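Local coordinates for protein aminoglycoside phosphotransferase (PDB 6FUC) that probably transfers phosphate from ATP to a hydroxyl of streptomycin, an aminoglycoside kinase activity that confers antibiotic resistance, at residues V185-L190 and I208-L213. Numbering follows the deposited sequence. Where two conformers were deposited one is given.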
loop_
_atom_site.group_PDB
_atom_site.type_symbol
_atom_site.label_atom_id
_atom_site.label_comp_id
_atom_site.label_asym_id
_atom_site.label_seq_id
_atom_site.Cartn_x
_atom_site.Cartn_y
_atom_site.Cartn_z
ATOM N N VAL A 185 4.931 12.658 -1.927
ATOM C CA VAL A 185 4.326 11.590 -2.715
ATOM C C VAL A 185 4.456 10.296 -1.945
ATOM O O VAL A 185 5.538 9.756 -1.770
ATOM C CB VAL A 185 4.964 11.453 -4.093
ATOM C CG1 VAL A 185 4.307 10.321 -4.854
ATOM C CG2 VAL A 185 4.902 12.777 -4.870
ATOM N N CYS A 186 3.326 9.842 -1.372
ATOM C CA CYS A 186 3.273 8.609 -0.635
ATOM C C CYS A 186 3.055 7.388 -1.566
ATOM O O CYS A 186 2.361 7.474 -2.566
ATOM C CB CYS A 186 2.126 8.614 0.381
ATOM S SG CYS A 186 2.454 9.536 1.873
ATOM N N HIS A 187 3.630 6.269 -1.147
ATOM C CA HIS A 187 3.271 4.980 -1.744
ATOM C C HIS A 187 1.774 4.713 -1.648
ATOM O O HIS A 187 1.167 4.225 -2.600
ATOM C CB HIS A 187 4.066 3.897 -0.983
ATOM C CG HIS A 187 3.687 2.530 -1.384
ATOM N ND1 HIS A 187 2.546 1.924 -0.945
ATOM C CD2 HIS A 187 4.307 1.666 -2.222
ATOM C CE1 HIS A 187 2.466 0.745 -1.539
ATOM N NE2 HIS A 187 3.547 0.550 -2.295
ATOM N N GLY A 188 1.234 5.007 -0.477
ATOM C CA GLY A 188 -0.194 4.961 -0.256
ATOM C C GLY A 188 -0.687 3.767 0.500
ATOM O O GLY A 188 -1.812 3.826 1.018
ATOM N N ASP A 189 0.100 2.701 0.561
ATOM C CA ASP A 189 -0.240 1.504 1.341
ATOM C C ASP A 189 1.080 0.836 1.747
ATOM O O ASP A 189 1.395 -0.289 1.347
ATOM C CB ASP A 189 -1.131 0.563 0.563
ATOM C CG ASP A 189 -1.522 -0.668 1.327
ATOM O OD1 ASP A 189 -1.524 -0.612 2.566
ATOM O OD2 ASP A 189 -1.844 -1.693 0.682
ATOM N N LEU A 190 1.840 1.545 2.566
ATOM C CA LEU A 190 3.274 1.177 2.825
ATOM C C LEU A 190 3.352 0.191 3.989
ATOM O O LEU A 190 4.110 0.392 4.947
ATOM C CB LEU A 190 4.138 2.381 2.985
ATOM C CG LEU A 190 5.660 2.089 2.882
ATOM C CD1 LEU A 190 6.036 1.667 1.453
ATOM C CD2 LEU A 190 6.457 3.300 3.309
ATOM N N ILE A 208 5.515 -2.474 -4.638
ATOM C CA ILE A 208 4.390 -3.010 -5.365
ATOM C C ILE A 208 3.073 -2.464 -4.787
ATOM O O ILE A 208 3.093 -1.770 -3.770
ATOM C CB ILE A 208 4.401 -4.551 -5.382
ATOM C CG1 ILE A 208 4.238 -5.132 -3.965
ATOM C CG2 ILE A 208 5.623 -5.093 -6.086
ATOM C CD1 ILE A 208 3.812 -6.581 -3.944
ATOM N N ASP A 209 1.974 -2.786 -5.435
ATOM C CA ASP A 209 0.631 -2.465 -4.930
ATOM C C ASP A 209 0.471 -0.955 -4.706
ATOM O O ASP A 209 0.176 -0.445 -3.625
ATOM C CB ASP A 209 0.235 -3.335 -3.754
ATOM C CG ASP A 209 -0.001 -4.808 -4.235
ATOM O OD1 ASP A 209 -0.134 -5.086 -5.439
ATOM O OD2 ASP A 209 -0.001 -5.708 -3.379
ATOM N N LEU A 210 0.634 -0.250 -5.852
ATOM C CA LEU A 210 0.718 1.210 -5.925
ATOM C C LEU A 210 -0.572 1.916 -6.184
ATOM O O LEU A 210 -0.592 3.094 -6.530
ATOM C CB LEU A 210 1.770 1.561 -6.986
ATOM C CG LEU A 210 3.183 1.149 -6.680
ATOM C CD1 LEU A 210 4.041 1.050 -7.904
ATOM C CD2 LEU A 210 3.806 2.095 -5.699
ATOM N N GLY A 211 -1.707 1.226 -5.982
ATOM C CA GLY A 211 -2.989 1.775 -6.329
ATOM C C GLY A 211 -3.452 2.990 -5.572
ATOM O O GLY A 211 -4.375 3.669 -6.017
ATOM N N ARG A 212 -2.818 3.307 -4.425
ATOM C CA ARG A 212 -3.106 4.503 -3.631
ATOM C C ARG A 212 -2.004 5.537 -3.704
ATOM O O ARG A 212 -2.043 6.493 -2.916
ATOM C CB ARG A 212 -3.454 4.121 -2.191
ATOM C CG ARG A 212 -4.771 3.435 -2.092
ATOM C CD ARG A 212 -5.097 3.082 -0.632
ATOM N NE ARG A 212 -6.452 2.606 -0.525
ATOM C CZ ARG A 212 -7.140 2.637 0.615
ATOM N NH1 ARG A 212 -6.585 3.039 1.722
ATOM N NH2 ARG A 212 -8.403 2.232 0.617
ATOM N N LEU A 213 -1.049 5.402 -4.583
ATOM C CA LEU A 213 0.070 6.355 -4.674
ATOM C C LEU A 213 -0.488 7.773 -4.833
ATOM O O LEU A 213 -1.437 8.020 -5.585
ATOM C CB LEU A 213 0.917 5.963 -5.860
ATOM C CG LEU A 213 2.087 6.871 -6.172
ATOM C CD1 LEU A 213 3.401 6.165 -6.429
ATOM C CD2 LEU A 213 1.802 7.953 -7.033
HETATM O O HOH W 1 -0.662 2.148 -2.926
HETATM O O HOH W 2 -3.812 2.735 2.488
HETATM O O HOH W 3 -2.188 -1.426 -2.013
#
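His187 reaches across to the loop after strand 204-207, where its NE2 donates to Ile208 O at 2.8 Å, with a moderately bent N-H...O angle of 147° and the oxygen near the ring plane. With CG anti to the backbone N (chi1 174°), the side chain turns back so that its ring reaches the loop. At the other nitrogen, ND1 accepts Asp189 N in plane at 3.0 Å, and these two near-in-plane bonds help to hold the rotation of the imidazole. Leu210 CD2 comes obliquely to 3.5 Å from His187 CD2, the two side chains crossing at about a right angle.

Packing is also close where the backbones meet: Leu213 CA sends C-H contacts to Cys186 O (3.3 Å) and His187 O (3.2 Å), while Val185 CG1 only brushes Leu213 CD2. The other side is wet. One water donates to both His187 O and Asp209 O and accepts from Arg212 N; another donates to Asp189 OD2 and Asp209 O. A third links Gly188 O to Arg212 NH1, which also hydrogen-bonds Thr270 OG1.

His187-Gly188-Asp189, with Asn194, fits the HGDxxxxN catalytic-loop motif of this kinase-like family, and Asp209 probably occupies the place of the kinase DFG aspartate. The carboxylate of Asp221 in helix 219-233 accepts hydrogen bonds from the backbone N-H groups of His187 and Gly188, helix 50-63 packs on Leu210 and Leu213, and strand 184-186 pairs antiparallel with 214-216 just beyond.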